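Local coordinates for disulfide oxidoreductase (Xylella fastidiosa, PDB 2REM), which probably acts in the periplasm as a DsbA-type thiol-disulfide oxidoreductase of the thioredoxin family, exchanging disulfides through a CxxC motif, at residues Lys46-Gly51 / Val58-Val63; Ile159-Arg164 / Arg177-Leu182. One frame throughout, in Å; residues are numbered along the deposited sequence.

Contact 1 of 2, residues Lys46-Gly51 / Val58-Val63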
loop_
_atom_site.group_PDB
_atom_site.type_symbol
_atom_site.label_atom_id
_atom_site.label_comp_id
_atom_site.label_asym_id
_atom_site.label_seq_id
_atom_site.Cartn_x
_atom_site.Cartn_y
_atom_site.Cartn_z
ATOM N N LYS A 46 1.913 -7.977 -10.487
ATOM C CA LYS A 46 1.865 -7.020 -11.605
ATOM C C LYS A 46 2.356 -5.652 -11.117
ATOM O O LYS A 46 3.109 -4.969 -11.818
ATOM C CB LYS A 46 0.456 -6.896 -12.240
ATOM C CG LYS A 46 0.164 -7.864 -13.379
ATOM C CD LYS A 46 -1.226 -7.635 -14.023
ATOM C CE LYS A 46 -1.538 -8.657 -15.123
ATOM N NZ LYS A 46 -1.986 -9.988 -14.588
ATOM N N LEU A 47 1.940 -5.281 -9.906
ATOM C CA LEU A 47 2.291 -3.991 -9.344
ATOM C C LEU A 47 3.784 -3.919 -9.024
ATOM O O LEU A 47 4.435 -2.910 -9.284
ATOM C CB LEU A 47 1.476 -3.725 -8.082
ATOM C CG LEU A 47 1.773 -2.396 -7.365
ATOM C CD1 LEU A 47 1.534 -1.162 -8.237
ATOM C CD2 LEU A 47 0.928 -2.327 -6.148
ATOM N N GLN A 48 4.326 -4.992 -8.464
ATOM C CA GLN A 48 5.739 -4.978 -8.119
ATOM C C GLN A 48 6.581 -4.905 -9.367
ATOM O O GLN A 48 7.573 -4.179 -9.403
ATOM C CB GLN A 48 6.130 -6.155 -7.213
ATOM C CG GLN A 48 5.431 -6.144 -5.822
ATOM C CD GLN A 48 5.818 -4.989 -4.865
ATOM O OE1 GLN A 48 5.024 -4.617 -4.001
ATOM N NE2 GLN A 48 7.025 -4.448 -5.002
ATOM N N ALA A 49 6.169 -5.620 -10.415
ATOM C CA ALA A 49 6.895 -5.579 -11.670
ATOM C C ALA A 49 6.891 -4.159 -12.233
ATOM O O ALA A 49 7.928 -3.653 -12.699
ATOM C CB ALA A 49 6.294 -6.560 -12.677
ATOM N N TRP A 50 5.715 -3.544 -12.205
ATOM C CA TRP A 50 5.540 -2.163 -12.627
ATOM C C TRP A 50 6.464 -1.245 -11.810
ATOM O O TRP A 50 7.172 -0.423 -12.361
ATOM C CB TRP A 50 4.070 -1.753 -12.470
ATOM C CG TRP A 50 3.816 -0.311 -12.786
ATOM C CD1 TRP A 50 3.424 0.216 -13.981
ATOM C CD2 TRP A 50 3.949 0.784 -11.888
ATOM N NE1 TRP A 50 3.287 1.581 -13.872
ATOM C CE2 TRP A 50 3.607 1.953 -12.597
ATOM C CE3 TRP A 50 4.319 0.892 -10.538
ATOM C CZ2 TRP A 50 3.648 3.218 -12.007
ATOM C CZ3 TRP A 50 4.351 2.139 -9.957
ATOM C CH2 TRP A 50 4.024 3.287 -10.700
ATOM N N GLY A 51 6.482 -1.434 -10.499
ATOM C CA GLY A 51 7.347 -0.646 -9.616
ATOM C C GLY A 51 8.809 -0.715 -10.033
ATOM O O GLY A 51 9.507 0.305 -10.068
ATOM N N VAL A 58 10.386 8.189 -9.715
ATOM C CA VAL A 58 9.205 7.569 -9.077
ATOM C C VAL A 58 9.537 7.014 -7.686
ATOM O O VAL A 58 10.471 6.215 -7.523
ATOM C CB VAL A 58 8.508 6.483 -9.971
ATOM C CG1 VAL A 58 7.309 5.839 -9.231
ATOM C CG2 VAL A 58 8.022 7.084 -11.277
ATOM N N ARG A 59 8.794 7.470 -6.680
ATOM C CA ARG A 59 8.844 6.860 -5.368
ATOM C C ARG A 59 7.576 6.029 -5.203
ATOM O O ARG A 59 6.484 6.563 -5.048
ATOM C CB ARG A 59 8.971 7.901 -4.253
ATOM C CG ARG A 59 9.103 7.292 -2.860
ATOM C CD ARG A 59 9.341 8.356 -1.803
ATOM N NE ARG A 59 8.149 9.183 -1.622
ATOM C CZ ARG A 59 8.131 10.511 -1.626
ATOM N NH1 ARG A 59 9.257 11.205 -1.772
ATOM N NH2 ARG A 59 6.965 11.145 -1.445
ATOM N N PHE A 60 7.736 4.717 -5.257
ATOM C CA PHE A 60 6.600 3.816 -5.131
ATOM C C PHE A 60 6.485 3.350 -3.687
ATOM O O PHE A 60 7.433 2.799 -3.120
ATOM C CB PHE A 60 6.755 2.644 -6.102
ATOM C CG PHE A 60 5.782 1.535 -5.863
ATOM C CD1 PHE A 60 4.428 1.776 -5.844
ATOM C CD2 PHE A 60 6.243 0.236 -5.659
ATOM C CE1 PHE A 60 3.525 0.749 -5.595
ATOM C CE2 PHE A 60 5.343 -0.811 -5.422
ATOM C CZ PHE A 60 3.989 -0.543 -5.388
ATOM N N THR A 61 5.329 3.587 -3.094
ATOM C CA THR A 61 5.165 3.401 -1.665
ATOM C C THR A 61 3.908 2.609 -1.414
ATOM O O THR A 61 2.869 2.882 -2.005
ATOM C CB THR A 61 5.092 4.756 -0.954
ATOM O OG1 THR A 61 6.313 5.447 -1.197
ATOM C CG2 THR A 61 4.878 4.586 0.559
ATOM N N LEU A 62 4.013 1.606 -0.555
ATOM C CA LEU A 62 2.835 0.895 -0.076
ATOM C C LEU A 62 2.295 1.575 1.142
ATOM O O LEU A 62 3.059 1.931 2.062
ATOM C CB LEU A 62 3.186 -0.565 0.276
ATOM C CG LEU A 62 3.727 -1.406 -0.867
ATOM C CD1 LEU A 62 3.958 -2.803 -0.360
ATOM C CD2 LEU A 62 2.790 -1.417 -2.078
ATOM N N VAL A 63 0.978 1.748 1.173
ATOM C CA VAL A 63 0.314 2.282 2.344
ATOM C C VAL A 63 -0.815 1.312 2.677
ATOM O O VAL A 63 -1.742 1.094 1.874
ATOM C CB VAL A 63 -0.223 3.740 2.141
ATOM C CG1 VAL A 63 -1.076 4.228 3.361
ATOM C CG2 VAL A 63 0.931 4.704 1.882
#
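F60 projects from strand 58-63 toward helix 46-51, and L47, Q48, W50 and G51 all come against its ring. Its aromatic partner across the contact is W50: the two form a T-shaped (edge-to-face) pair in which the six-membered ring of the indole turns its edge to the phenyl face. The planes stand at 78°, the centroids are 5.9 Å apart, and the nearest atoms are W50 CZ3 and F60 CD1 at 4.1 Å. W50 starts off to the side of the strand, but with CG anti to the backbone N (chi1 176°) its outer ring swings back toward F60. The same end of the indole reaches V58, where W50 CH2 lies 4.4 Å from V58 CG1. L47 meets the far end of the phenyl ring: its branch point CG is 3.5 Å from F60 CZ, and its methyl CD1 is 3.8 Å from F60 CE1. Q48 is bent at chi2, which carries its amide to the ring edge at F60 CE2; amide and ring planes are 58° apart, and the amide also comes near the CD1 methyl of L62. At G51, where there is no side chain, the ring lies close to the bare helix backbone, with G51 CA 4.2 Å from F60 CD2. Apart from the Q48 amide, the interface is apolar, and the indole NE1 is hydrogen-bonded to D180 of helix 172-190. The strand runs roughly antiparallel to the helix, as expected inside the beta-alpha-beta crossover of the thioredoxin fold, strand 27-33, helix 38-52 and strand 58-64. R59, T61 and V63 pair with strand 27-33 through their backbones, W50 packs on L176 of helix 172-190, and V63 touches A144 and Y147 of helix 135-151.

Contact 2 of 2, residues Ile159-Arg164 / Arg177-Leu182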
loop_
_atom_site.group_PDB
_atom_site.type_symbol
_atom_site.label_atom_id
_atom_site.label_comp_id
_atom_site.label_asym_id
_atom_site.label_seq_id
_atom_site.Cartn_x
_atom_site.Cartn_y
_atom_site.Cartn_z
ATOM N N ILE A 159 -4.479 3.139 -6.321
ATOM C CA ILE A 159 -3.269 3.858 -6.670
ATOM C C ILE A 159 -3.522 5.367 -6.573
ATOM O O ILE A 159 -4.553 5.870 -7.069
ATOM C CB ILE A 159 -2.784 3.503 -8.088
ATOM C CG1 ILE A 159 -2.503 1.990 -8.203
ATOM C CG2 ILE A 159 -1.561 4.384 -8.451
ATOM C CD1 ILE A 159 -1.398 1.484 -7.258
ATOM N N VAL A 160 -2.594 6.064 -5.904
ATOM C CA VAL A 160 -2.659 7.502 -5.729
ATOM C C VAL A 160 -1.340 8.116 -6.190
ATOM O O VAL A 160 -0.259 7.740 -5.701
ATOM C CB VAL A 160 -2.916 7.911 -4.264
ATOM C CG1 VAL A 160 -3.158 9.442 -4.150
ATOM C CG2 VAL A 160 -4.073 7.123 -3.637
ATOM N N VAL A 161 -1.432 9.061 -7.118
ATOM C CA VAL A 161 -0.247 9.755 -7.628
ATOM C C VAL A 161 -0.124 11.115 -6.977
ATOM O O VAL A 161 -1.045 11.941 -7.055
ATOM C CB VAL A 161 -0.263 9.895 -9.168
ATOM C CG1 VAL A 161 1.030 10.541 -9.666
ATOM C CG2 VAL A 161 -0.430 8.499 -9.827
ATOM N N ASN A 162 1.015 11.325 -6.324
ATOM C CA ASN A 162 1.347 12.608 -5.682
ATOM C C ASN A 162 0.303 13.094 -4.688
ATOM O O ASN A 162 0.201 14.299 -4.421
ATOM C CB ASN A 162 1.639 13.680 -6.750
ATOM C CG ASN A 162 3.043 13.574 -7.300
ATOM O OD1 ASN A 162 3.857 12.792 -6.799
ATOM N ND2 ASN A 162 3.334 14.343 -8.342
ATOM N N GLY A 163 -0.465 12.150 -4.146
ATOM C CA GLY A 163 -1.526 12.470 -3.182
ATOM C C GLY A 163 -2.671 13.247 -3.817
ATOM O O GLY A 163 -3.557 13.743 -3.127
ATOM N N ARG A 164 -2.634 13.359 -5.132
ATOM C CA ARG A 164 -3.528 14.265 -5.830
ATOM C C ARG A 164 -4.466 13.531 -6.775
ATOM O O ARG A 164 -5.585 13.964 -6.981
ATOM C CB ARG A 164 -2.707 15.286 -6.609
ATOM C CG ARG A 164 -3.492 16.363 -7.249
ATOM C CD ARG A 164 -2.546 17.470 -7.658
ATOM N NE ARG A 164 -3.249 18.532 -8.353
ATOM C CZ ARG A 164 -2.644 19.439 -9.101
ATOM N NH1 ARG A 164 -1.326 19.398 -9.245
ATOM N NH2 ARG A 164 -3.356 20.380 -9.698
ATOM N N ARG A 177 -1.946 1.500 -16.544
ATOM C CA ARG A 177 -1.910 2.385 -17.704
ATOM C C ARG A 177 -2.307 3.797 -17.292
ATOM O O ARG A 177 -1.708 4.767 -17.732
ATOM C CB ARG A 177 -2.849 1.904 -18.803
ATOM C CG ARG A 177 -2.353 0.674 -19.579
ATOM C CD ARG A 177 -3.317 0.367 -20.730
ATOM N NE ARG A 177 -3.762 -1.028 -20.703
ATOM C CZ ARG A 177 -5.008 -1.417 -20.426
ATOM N NH1 ARG A 177 -5.953 -0.515 -20.179
ATOM N NH2 ARG A 177 -5.324 -2.707 -20.422
ATOM N N ILE A 178 -3.316 3.913 -16.437
ATOM C CA ILE A 178 -3.781 5.236 -16.007
ATOM C C ILE A 178 -2.701 5.843 -15.118
ATOM O O ILE A 178 -2.428 7.048 -15.182
ATOM C CB ILE A 178 -5.130 5.149 -15.240
ATOM C CG1 ILE A 178 -6.261 4.657 -16.151
ATOM C CG2 ILE A 178 -5.492 6.489 -14.535
ATOM C CD1 ILE A 178 -7.406 4.043 -15.332
ATOM N N THR A 179 -2.094 5.003 -14.287
ATOM C CA THR A 179 -1.013 5.444 -13.416
ATOM C C THR A 179 0.140 5.977 -14.268
ATOM O O THR A 179 0.674 7.053 -13.982
ATOM C CB THR A 179 -0.512 4.308 -12.516
ATOM O OG1 THR A 179 -1.602 3.810 -11.752
ATOM C CG2 THR A 179 0.580 4.800 -11.571
ATOM N N ASP A 180 0.510 5.230 -15.308
ATOM C CA ASP A 180 1.558 5.657 -16.252
ATOM C C ASP A 180 1.255 7.028 -16.821
ATOM O O ASP A 180 2.120 7.906 -16.847
ATOM C CB ASP A 180 1.703 4.667 -17.408
ATOM C CG ASP A 180 2.382 3.397 -17.000
ATOM O OD1 ASP A 180 3.029 3.376 -15.939
ATOM O OD2 ASP A 180 2.268 2.423 -17.757
ATOM N N TYR A 181 0.026 7.203 -17.300
ATOM C CA TYR A 181 -0.404 8.499 -17.836
ATOM C C TYR A 181 -0.222 9.623 -16.803
ATOM O O TYR A 181 0.311 10.691 -17.135
ATOM C CB TYR A 181 -1.872 8.441 -18.326
ATOM C CG TYR A 181 -2.501 9.807 -18.465
ATOM C CD1 TYR A 181 -3.229 10.366 -17.424
ATOM C CD2 TYR A 181 -2.319 10.561 -19.629
ATOM C CE1 TYR A 181 -3.796 11.632 -17.541
ATOM C CE2 TYR A 181 -2.864 11.822 -19.754
ATOM C CZ TYR A 181 -3.605 12.350 -18.696
ATOM O OH TYR A 181 -4.162 13.600 -18.802
ATOM N N LEU A 182 -0.688 9.383 -15.577
ATOM C CA LEU A 182 -0.624 10.393 -14.505
ATOM C C LEU A 182 0.810 10.661 -14.090
ATOM O O LEU A 182 1.167 11.811 -13.821
ATOM C CB LEU A 182 -1.415 9.958 -13.265
ATOM C CG LEU A 182 -2.934 9.815 -13.409
ATOM C CD1 LEU A 182 -3.468 9.126 -12.156
ATOM C CD2 LEU A 182 -3.563 11.200 -13.613
#
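Strand 159-161 and helix 177-182 run almost parallel, at 7° with axes 9.2 Å apart at closest approach, and their nearest alpha carbons are those of V161 and L182. I159 and V161, alternate residues of the strand, point toward the helix; both reach T179, and V161 also reaches L182. I159 crosses T179 at about a right angle and lays its branch methyl against the threonine head: I159 CG2 is 3.4 Å from T179 OG1 and 3.8 Å from T179 CG2. The hydroxyl is not left bare by this apolar neighbour. With OG1 beside its own backbone N (chi1 -57°), OG1 and CG2 both face the strand, and OG1 is also hydrogen-bonded to the carbonyl of T175, one turn earlier in the helix. V161 uses a single methyl for both of its partners. V161 CG2 rests 3.9 Å from L182 CB, with L182 CD1 equally near, and it lies 4.2 Å from T179 CG2. These contacts belong to the C-terminal beta-beta-alpha half of the thioredoxin fold, in which the hairpin of strands 158-161 and 165-167 leads into helix 172-190. The hairpin turns just after the contact: N162 and G163 both have positive phi and sit at the centre of a type I' beta turn, closed by the bond from R164 N to V161 O (2.9 Å). The N162 side chain ties this turn down, OD1 accepting from the backbone N of E28 and ND2 bonding E186 of the helix. L182 also touches Y165 and V167 of strand 165-167, while I159 reaches V29 and E31 of strand 27-33.

How the contacts relate
Both contacts set a helix against the same sheet, and their helices lie side by side. Contact 1 belongs to the beta-alpha-beta half and packs against strand 58-64, at an end of the sheet; although nearer the centre of the chain, it is only partly buried. Contact 2, on the inner strand 158-161, is smaller, but every residue that touches is buried. Aromatic rings dominate the first, whereas branched aliphatic side chains and a threonine make the second. They join directly: W50 CZ2 packs 3.5 Å from T179 CG2, and L47 CD1 lies 4.1 Å from I159 CD1, so that the two apolar patches adjoin, with the W50 to D180 hydrogen bond beside them.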